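Local structure of tumor necrosis factor receptor superfamily member 11B (Mus musculus, 4E4D) at residues D21-G26 against R37-V42; G26-Q31 against P43-S48; P64-L69 against H80-E85. The protein acts as a decoy receptor that captures the cytokine TNFSF11 (RANKL), neutralising its drive to osteoclast formation and so probably helping to balance bone turnover. All coordinates share one frame; numbering follows the deposited sequence.

Contact 1. Residues D21-G26 against R37-V42; sequences DKCAPG and RKTLCV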
loop_
_atom_site.group_PDB
_atom_site.type_symbol
_atom_site.label_atom_id
_atom_site.label_comp_id
_atom_site.label_asym_id
_atom_site.label_seq_id
_atom_site.Cartn_x
_atom_site.Cartn_y
_atom_site.Cartn_z
ATOM N N ASP B 21 21.385 22.138 -30.957
ATOM C CA ASP B 21 21.703 22.515 -29.584
ATOM C C ASP B 21 20.662 22.053 -28.570
ATOM O O ASP B 21 19.459 22.094 -28.830
ATOM C CB ASP B 21 21.869 24.032 -29.488
ATOM C CG ASP B 21 23.052 24.537 -30.286
ATOM O OD1 ASP B 21 22.913 24.698 -31.517
ATOM O OD2 ASP B 21 24.120 24.774 -29.684
ATOM N N LYS B 22 21.144 21.614 -27.412
ATOM C CA LYS B 22 20.279 21.302 -26.285
ATOM C C LYS B 22 19.811 22.604 -25.648
ATOM O O LYS B 22 20.322 23.677 -25.969
ATOM C CB LYS B 22 21.029 20.470 -25.243
ATOM C CG LYS B 22 21.499 19.111 -25.733
ATOM C CD LYS B 22 22.079 18.294 -24.588
ATOM C CE LYS B 22 22.551 16.925 -25.051
ATOM N NZ LYS B 22 23.017 16.084 -23.911
ATOM N N CYS B 23 18.843 22.508 -24.743
ATOM C CA CYS B 23 18.364 23.679 -24.021
ATOM C C CYS B 23 19.195 23.914 -22.768
ATOM O O CYS B 23 19.493 22.982 -22.024
ATOM C CB CYS B 23 16.886 23.524 -23.657
ATOM S SG CYS B 23 15.760 23.808 -25.043
ATOM N N ALA B 24 19.572 25.169 -22.548
ATOM C CA ALA B 24 20.393 25.534 -21.402
ATOM C C ALA B 24 19.574 25.476 -20.120
ATOM O O ALA B 24 18.344 25.460 -20.164
ATOM C CB ALA B 24 20.968 26.928 -21.597
ATOM N N PRO B 25 20.257 25.440 -18.967
ATOM C CA PRO B 25 19.549 25.486 -17.686
ATOM C C PRO B 25 18.704 26.749 -17.576
ATOM O O PRO B 25 19.100 27.798 -18.083
ATOM C CB PRO B 25 20.684 25.507 -16.660
ATOM C CG PRO B 25 21.850 24.905 -17.364
ATOM C CD PRO B 25 21.714 25.323 -18.791
ATOM N N GLY B 26 17.552 26.644 -16.923
ATOM C CA GLY B 26 16.636 27.762 -16.805
ATOM C C GLY B 26 15.593 27.785 -17.905
ATOM O O GLY B 26 14.701 28.632 -17.897
ATOM N N ARG B 37 15.511 26.511 -38.441
ATOM C CA ARG B 37 15.586 27.158 -37.132
ATOM C C ARG B 37 16.434 26.388 -36.125
ATOM O O ARG B 37 16.572 25.168 -36.206
ATOM C CB ARG B 37 14.186 27.353 -36.550
ATOM C CG ARG B 37 13.297 28.271 -37.364
ATOM C CD ARG B 37 12.099 28.719 -36.552
ATOM N NE ARG B 37 12.501 29.526 -35.403
ATOM C CZ ARG B 37 11.669 29.966 -34.465
ATOM N NH1 ARG B 37 10.376 29.677 -34.528
ATOM N NH2 ARG B 37 12.133 30.693 -33.458
ATOM N N LYS B 38 16.989 27.126 -35.168
ATOM C CA LYS B 38 17.759 26.544 -34.078
ATOM C C LYS B 38 16.799 26.063 -32.994
ATOM O O LYS B 38 15.650 26.502 -32.942
ATOM C CB LYS B 38 18.721 27.591 -33.511
ATOM C CG LYS B 38 19.675 27.074 -32.447
ATOM C CD LYS B 38 20.599 28.183 -31.959
ATOM C CE LYS B 38 21.559 27.686 -30.889
ATOM N NZ LYS B 38 22.479 28.760 -30.419
ATOM N N THR B 39 17.264 25.164 -32.134
ATOM C CA THR B 39 16.424 24.630 -31.066
ATOM C C THR B 39 15.750 25.763 -30.304
ATOM O O THR B 39 16.418 26.664 -29.797
ATOM C CB THR B 39 17.236 23.777 -30.070
ATOM O OG1 THR B 39 17.728 22.603 -30.726
ATOM C CG2 THR B 39 16.370 23.360 -28.889
ATOM N N LEU B 40 14.424 25.715 -30.229
ATOM C CA LEU B 40 13.665 26.726 -29.507
ATOM C C LEU B 40 13.610 26.390 -28.023
ATOM O O LEU B 40 13.126 25.328 -27.634
ATOM C CB LEU B 40 12.246 26.835 -30.064
ATOM C CG LEU B 40 11.348 27.851 -29.353
ATOM C CD1 LEU B 40 11.880 29.263 -29.535
ATOM C CD2 LEU B 40 9.917 27.746 -29.852
ATOM N N CYS B 41 14.107 27.304 -27.198
ATOM C CA CYS B 41 14.131 27.099 -25.757
ATOM C C CYS B 41 13.445 28.257 -25.045
ATOM O O CYS B 41 13.701 29.424 -25.344
ATOM C CB CYS B 41 15.571 26.946 -25.267
ATOM S SG CYS B 41 16.419 25.504 -25.955
ATOM N N VAL B 42 12.570 27.922 -24.105
ATOM C CA VAL B 42 11.782 28.919 -23.393
ATOM C C VAL B 42 12.068 28.844 -21.898
ATOM O O VAL B 42 12.157 27.753 -21.338
ATOM C CB VAL B 42 10.279 28.693 -23.639
ATOM C CG1 VAL B 42 9.438 29.655 -22.811
ATOM C CG2 VAL B 42 9.964 28.839 -25.117
#

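Contact 2. Residues G26-Q31 against P43-S48; sequences GTYLKQ and PCPDHS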
loop_
_atom_site.group_PDB
_atom_site.type_symbol
_atom_site.label_atom_id
_atom_site.label_comp_id
_atom_site.label_asym_id
_atom_site.label_seq_id
_atom_site.Cartn_x
_atom_site.Cartn_y
_atom_site.Cartn_z
ATOM N N GLY B 26 17.552 26.644 -16.923
ATOM C CA GLY B 26 16.636 27.762 -16.805
ATOM C C GLY B 26 15.593 27.785 -17.905
ATOM O O GLY B 26 14.701 28.632 -17.897
ATOM N N THR B 27 15.700 26.858 -18.851
ATOM C CA THR B 27 14.763 26.799 -19.968
ATOM C C THR B 27 14.345 25.363 -20.255
ATOM O O THR B 27 14.974 24.418 -19.781
ATOM C CB THR B 27 15.379 27.387 -21.256
ATOM O OG1 THR B 27 16.386 26.501 -21.759
ATOM C CG2 THR B 27 15.995 28.751 -20.990
ATOM N N TYR B 28 13.278 25.211 -21.034
ATOM C CA TYR B 28 12.832 23.899 -21.484
ATOM C C TYR B 28 12.654 23.913 -22.997
ATOM O O TYR B 28 12.451 24.969 -23.595
ATOM C CB TYR B 28 11.517 23.509 -20.806
ATOM C CG TYR B 28 10.337 24.358 -21.222
ATOM C CD1 TYR B 28 9.547 23.999 -22.309
ATOM C CD2 TYR B 28 10.012 25.519 -20.531
ATOM C CE1 TYR B 28 8.468 24.772 -22.695
ATOM C CE2 TYR B 28 8.933 26.298 -20.911
ATOM C CZ TYR B 28 8.166 25.920 -21.993
ATOM O OH TYR B 28 7.093 26.692 -22.375
ATOM N N LEU B 29 12.730 22.737 -23.609
ATOM C CA LEU B 29 12.604 22.611 -25.056
ATOM C C LEU B 29 11.141 22.692 -25.475
ATOM O O LEU B 29 10.320 21.887 -25.042
ATOM C CB LEU B 29 13.209 21.283 -25.516
ATOM C CG LEU B 29 13.406 21.086 -27.020
ATOM C CD1 LEU B 29 14.388 19.954 -27.266
ATOM C CD2 LEU B 29 12.088 20.798 -27.723
ATOM N N LYS B 30 10.814 23.666 -26.318
ATOM C CA LYS B 30 9.442 23.823 -26.792
ATOM C C LYS B 30 9.281 23.350 -28.237
ATOM O O LYS B 30 8.216 22.865 -28.619
ATOM C CB LYS B 30 8.982 25.274 -26.658
ATOM C CG LYS B 30 7.476 25.429 -26.770
ATOM C CD LYS B 30 7.020 26.842 -26.453
ATOM C CE LYS B 30 5.510 26.904 -26.264
ATOM N NZ LYS B 30 4.762 26.376 -27.439
ATOM N N GLN B 31 10.332 23.499 -29.037
ATOM C CA GLN B 31 10.319 23.026 -30.419
ATOM C C GLN B 31 11.713 22.612 -30.879
ATOM O O GLN B 31 12.678 23.361 -30.727
ATOM C CB GLN B 31 9.759 24.101 -31.353
ATOM C CG GLN B 31 8.272 24.346 -31.180
ATOM C CD GLN B 31 7.697 25.256 -32.248
ATOM O OE1 GLN B 31 8.423 25.996 -32.913
ATOM N NE2 GLN B 31 6.381 25.201 -32.420
ATOM N N PRO B 43 12.218 30.006 -21.243
ATOM C CA PRO B 43 12.495 30.014 -19.802
ATOM C C PRO B 43 11.481 29.197 -19.005
ATOM O O PRO B 43 10.302 29.165 -19.362
ATOM C CB PRO B 43 12.408 31.502 -19.430
ATOM C CG PRO B 43 11.730 32.170 -20.590
ATOM C CD PRO B 43 12.117 31.370 -21.785
ATOM N N CYS B 44 11.943 28.542 -17.944
ATOM C CA CYS B 44 11.072 27.728 -17.104
ATOM C C CYS B 44 9.964 28.579 -16.498
ATOM O O CYS B 44 10.211 29.698 -16.055
ATOM C CB CYS B 44 11.874 27.071 -15.977
ATOM S SG CYS B 44 12.973 25.741 -16.507
ATOM N N PRO B 45 8.734 28.047 -16.474
ATOM C CA PRO B 45 7.641 28.768 -15.816
ATOM C C PRO B 45 7.885 28.877 -14.316
ATOM O O PRO B 45 8.804 28.245 -13.797
ATOM C CB PRO B 45 6.417 27.893 -16.107
ATOM C CG PRO B 45 6.967 26.535 -16.351
ATOM C CD PRO B 45 8.301 26.741 -17.000
ATOM N N ASP B 46 7.072 29.673 -13.630
ATOM C CA ASP B 46 7.237 29.880 -12.198
ATOM C C ASP B 46 7.120 28.559 -11.440
ATOM O O ASP B 46 6.354 27.675 -11.827
ATOM C CB ASP B 46 6.195 30.877 -11.688
ATOM C CG ASP B 46 6.499 31.377 -10.290
ATOM O OD1 ASP B 46 7.687 31.379 -9.901
ATOM O OD2 ASP B 46 5.551 31.774 -9.582
ATOM N N HIS B 47 7.895 28.433 -10.365
ATOM C CA HIS B 47 7.878 27.242 -9.517
ATOM C C HIS B 47 8.392 26.002 -10.247
ATOM O O HIS B 47 7.897 24.896 -10.034
ATOM C CB HIS B 47 6.469 26.989 -8.974
ATOM C CG HIS B 47 5.892 28.155 -8.233
ATOM N ND1 HIS B 47 4.773 28.833 -8.665
ATOM C CD2 HIS B 47 6.289 28.770 -7.094
ATOM C CE1 HIS B 47 4.500 29.811 -7.820
ATOM N NE2 HIS B 47 5.406 29.795 -6.858
ATOM N N SER B 48 9.392 26.191 -11.101
ATOM C CA SER B 48 10.031 25.082 -11.800
ATOM C C SER B 48 11.466 25.467 -12.140
ATOM O O SER B 48 11.851 26.626 -11.987
ATOM C CB SER B 48 9.256 24.718 -13.069
ATOM O OG SER B 48 9.188 25.812 -13.967
#

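Contact 3. Residues P64-L69 against H80-E85; sequences PVCKEL and HNRVCE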
loop_
_atom_site.group_PDB
_atom_site.type_symbol
_atom_site.label_atom_id
_atom_site.label_comp_id
_atom_site.label_asym_id
_atom_site.label_seq_id
_atom_site.Cartn_x
_atom_site.Cartn_y
_atom_site.Cartn_z
ATOM N N PRO B 64 10.655 19.004 -2.492
ATOM C CA PRO B 64 9.379 19.178 -1.794
ATOM C C PRO B 64 9.323 20.457 -0.967
ATOM O O PRO B 64 10.258 21.259 -0.987
ATOM C CB PRO B 64 9.340 17.966 -0.867
ATOM C CG PRO B 64 10.773 17.751 -0.509
ATOM C CD PRO B 64 11.583 18.156 -1.721
ATOM N N VAL B 65 8.219 20.635 -0.249
ATOM C CA VAL B 65 8.079 21.729 0.699
ATOM C C VAL B 65 8.970 21.461 1.908
ATOM O O VAL B 65 9.208 20.306 2.264
ATOM C CB VAL B 65 6.619 21.864 1.174
ATOM C CG1 VAL B 65 6.501 22.910 2.274
ATOM C CG2 VAL B 65 5.709 22.203 0.003
ATOM N N CYS B 66 9.464 22.526 2.533
ATOM C CA CYS B 66 10.307 22.395 3.719
ATOM C C CYS B 66 9.503 21.891 4.915
ATOM O O CYS B 66 8.389 22.352 5.164
ATOM C CB CYS B 66 10.963 23.735 4.060
ATOM S SG CYS B 66 12.216 24.278 2.872
ATOM N N LYS B 67 10.079 20.947 5.653
ATOM C CA LYS B 67 9.407 20.346 6.801
ATOM C C LYS B 67 9.299 21.318 7.982
ATOM O O LYS B 67 9.660 22.488 7.869
ATOM C CB LYS B 67 10.130 19.063 7.228
ATOM C CG LYS B 67 9.922 17.883 6.287
ATOM C CD LYS B 67 10.804 17.974 5.054
ATOM C CE LYS B 67 10.701 16.718 4.203
ATOM N NZ LYS B 67 9.352 16.558 3.590
ATOM N N GLU B 68 8.807 20.817 9.112
ATOM C CA GLU B 68 8.495 21.652 10.273
ATOM C C GLU B 68 9.711 22.381 10.836
ATOM O O GLU B 68 9.697 23.605 10.984
ATOM C CB GLU B 68 7.859 20.808 11.382
ATOM C CG GLU B 68 6.487 20.243 11.039
ATOM C CD GLU B 68 6.555 19.060 10.094
ATOM O OE1 GLU B 68 7.454 18.210 10.264
ATOM O OE2 GLU B 68 5.711 18.983 9.177
ATOM N N LEU B 69 10.754 21.627 11.167
ATOM C CA LEU B 69 11.941 22.207 11.783
ATOM C C LEU B 69 13.035 22.449 10.751
ATOM O O LEU B 69 14.218 22.244 11.024
ATOM C CB LEU B 69 12.465 21.294 12.893
ATOM C CG LEU B 69 11.441 20.877 13.951
ATOM C CD1 LEU B 69 12.135 20.184 15.111
ATOM C CD2 LEU B 69 10.638 22.073 14.439
ATOM N N HIS B 80 18.086 26.239 -10.188
ATOM C CA HIS B 80 18.275 25.278 -9.103
ATOM C C HIS B 80 17.006 25.048 -8.287
ATOM O O HIS B 80 16.128 25.909 -8.216
ATOM C CB HIS B 80 19.409 25.728 -8.176
ATOM C CG HIS B 80 19.179 27.065 -7.541
ATOM N ND1 HIS B 80 19.880 28.194 -7.908
ATOM C CD2 HIS B 80 18.329 27.452 -6.560
ATOM C CE1 HIS B 80 19.471 29.219 -7.182
ATOM N NE2 HIS B 80 18.531 28.795 -6.355
ATOM N N ASN B 81 16.925 23.873 -7.669
ATOM C CA ASN B 81 15.781 23.504 -6.846
ATOM C C ASN B 81 15.844 24.154 -5.471
ATOM O O ASN B 81 16.895 24.635 -5.046
ATOM C CB ASN B 81 15.733 21.986 -6.674
ATOM C CG ASN B 81 14.474 21.515 -5.971
ATOM O OD1 ASN B 81 13.461 22.215 -5.947
ATOM N ND2 ASN B 81 14.533 20.319 -5.396
ATOM N N ARG B 82 14.710 24.166 -4.780
ATOM C CA ARG B 82 14.660 24.605 -3.395
ATOM C C ARG B 82 15.587 23.733 -2.556
ATOM O O ARG B 82 15.685 22.527 -2.784
ATOM C CB ARG B 82 13.227 24.508 -2.865
ATOM C CG ARG B 82 13.080 24.850 -1.396
ATOM C CD ARG B 82 11.645 24.677 -0.918
ATOM N NE ARG B 82 10.698 25.465 -1.708
ATOM C CZ ARG B 82 9.931 24.986 -2.687
ATOM N NH1 ARG B 82 9.966 23.702 -3.025
ATOM N NH2 ARG B 82 9.111 25.802 -3.333
ATOM N N VAL B 83 16.270 24.344 -1.595
ATOM C CA VAL B 83 17.157 23.607 -0.700
ATOM C C VAL B 83 16.766 23.851 0.753
ATOM O O VAL B 83 16.876 24.969 1.259
ATOM C CB VAL B 83 18.626 24.015 -0.899
ATOM C CG1 VAL B 83 19.523 23.265 0.078
ATOM C CG2 VAL B 83 19.060 23.756 -2.331
ATOM N N CYS B 84 16.314 22.795 1.421
ATOM C CA CYS B 84 15.882 22.893 2.811
ATOM C C CYS B 84 16.929 22.302 3.751
ATOM O O CYS B 84 17.590 21.319 3.420
ATOM C CB CYS B 84 14.545 22.176 2.998
ATOM S SG CYS B 84 13.226 22.791 1.924
ATOM N N GLU B 85 17.073 22.914 4.924
ATOM C CA GLU B 85 18.045 22.470 5.916
ATOM C C GLU B 85 17.398 22.421 7.296
ATOM O O GLU B 85 16.585 23.277 7.637
ATOM C CB GLU B 85 19.245 23.417 5.937
ATOM C CG GLU B 85 20.359 22.995 6.882
ATOM C CD GLU B 85 21.482 24.015 6.948
ATOM O OE1 GLU B 85 21.367 25.071 6.292
ATOM O OE2 GLU B 85 22.480 23.760 7.656
#

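Contact 1. Residues D21-G26 against R37-V42
The methylene CE of Lys-38 lies over one face of the Asp-21 carboxylate, 3.3 Å from OD1, while the second flat group, the peptide carbonyl of Asp-21, is met within its own plane by the hydroxyl of Thr-39. Lys-38 comes across the aspartate with its chain fully extended, which carries NZ to 4.2 Å from Asp-21 OD1: the opposite charges are near enough to attract, but too far apart for a salt bridge. Thr-39 OG1 donates to a lone pair of Asp-21 O at 2.6 Å, with a C=O...donor angle of 144°. Threonine suits this buried place because its two branches do different work: CG2, turned anti to the backbone N, rests 3.9 Å from Cys-23 SG while the hydroxyl serves the carbonyl. Next to it the disulfide Cys-23 to Cys-41 ties the two segments covalently, its chi3 of -92° close to the relaxed right angle. The backbones run nearly in the same direction, with CA atoms of the two cysteines 5.7 Å apart. Gly-26 ends the first segment with a positive phi that calls for glycine. Within the first cysteine-rich repeat, Tyr-10 of strand 9-10 packs on Lys-22 and Thr-39, and His-9 on Asp-21; Leu-29 of strand 27-31 touches Cys-23, and strand 40-43 pairs with that same strand.

Contact 2. Residues G26-Q31 against P43-S48
Gly-26 O takes the backbone N-H of Cys-44 at 2.8 Å in a fairly straight bond (161° at the hydrogen), the donor sitting above the carbonyl plane, and the same oxygen receives a CA-H...O contact from Pro-43 CA at 3.2 Å. Thr-27 and Pro-43 form an antiparallel non-hydrogen-bonded pair, a position where proline's missing N-H costs no bond to strand 27-31; their side chains diverge, though Thr-27 CG2 lies 3.9 Å from Pro-43 CA. The Tyr-28 ring turns its CD2-CE2 edge to residues 43-45: Pro-43 O approaches CE2 to 3.5 Å near the ring plane, and Pro-45 CD comes in obliquely, 4.0 Å from Tyr-28 CE2. A chi1 of 68°, setting CG between the backbone N and the carbonyl carbon, swings the ring there. Replacing Tyr-28 by an alanine would probably leave Pro-45 CD without its apolar partner and open a gap beside Pro-43 O. Further out, Thr-27 OG1 is hydrogen-bonded to Ala-24 O and Thr-27 O to His-54 NE2, and Cys-44 is disulfide-linked to Cys-59. Backbone bonds of Tyr-28 with Val-42 and Lys-30 with Leu-40 pair strand 27-31 with strand 40-43, which the chain leaves toward strand 48-49.

Contact 3. Residues P64-L69 against H80-E85
The backbones from Pro-64 to Leu-69 and from Arg-82 to Glu-85 run in directions 26° apart and draw together at Cys-66 and Cys-84, whose CA atoms are 5.7 Å from each other. There the disulfide joins them, with a chi3 of -81°, and each sulfur lies anti to its residue's carbonyl carbon. Arg-82, just before strand 83-86, reaches over. Its CG is anti to the backbone N, and a bend at chi3 (-56°) turns the guanidinium toward the loop, bringing NH1 to 3.2 Å from Pro-64 O in a weak hydrogen bond. The methylene CD meanwhile packs 3.9 Å from Cys-66 SG. Arginine suits the place by combining both roles: an aliphatic stem to lie beside the sulfur and a charged end that can serve more than one carbonyl, since NH1 also bonds weakly to Cys-62 O. Asn-81 prepares this position: its OD1 accepts a weak bond from Arg-82 N, and its ND2 is hydrogen-bonded to Ser-63 O, the carbonyl oxygen of the cis peptide bond before Pro-64. The outer side of 64-69 faces a chain of another protein: a basic side chain of that partner forms a salt bridge with Glu-68, and an acidic one a hydrogen bond with Val-65 N, consistent with a ligand-binding role for this part of the receptor. The Cys-66 to Cys-84 link interlaces in sequence with Cys-62 to Cys-76, the crossed pair of disulfides that characterises the second half of a TNF-receptor cysteine-rich repeat, here the second repeat.

In the fold
Contacts 1 and 2 are neighbours, their centres about 10 Å apart; they share Gly-26, and their segments alternate along the chain. Both rest on the two-stranded sheet of 27-31 and 40-43, so the disulfide-tied half of the first repeat continues directly into the start of the second. Contact 3 follows in series, its centre about 29 Å from that of contact 1 and about 21 Å from that of contact 2, without touching either. It belongs to the second repeat and its own sheet, 70-74 with 83-86. The result is an elongated, helix-free receptor fragment built of successive cysteine-rich repeats, with disulfides in place of a large hydrophobic core.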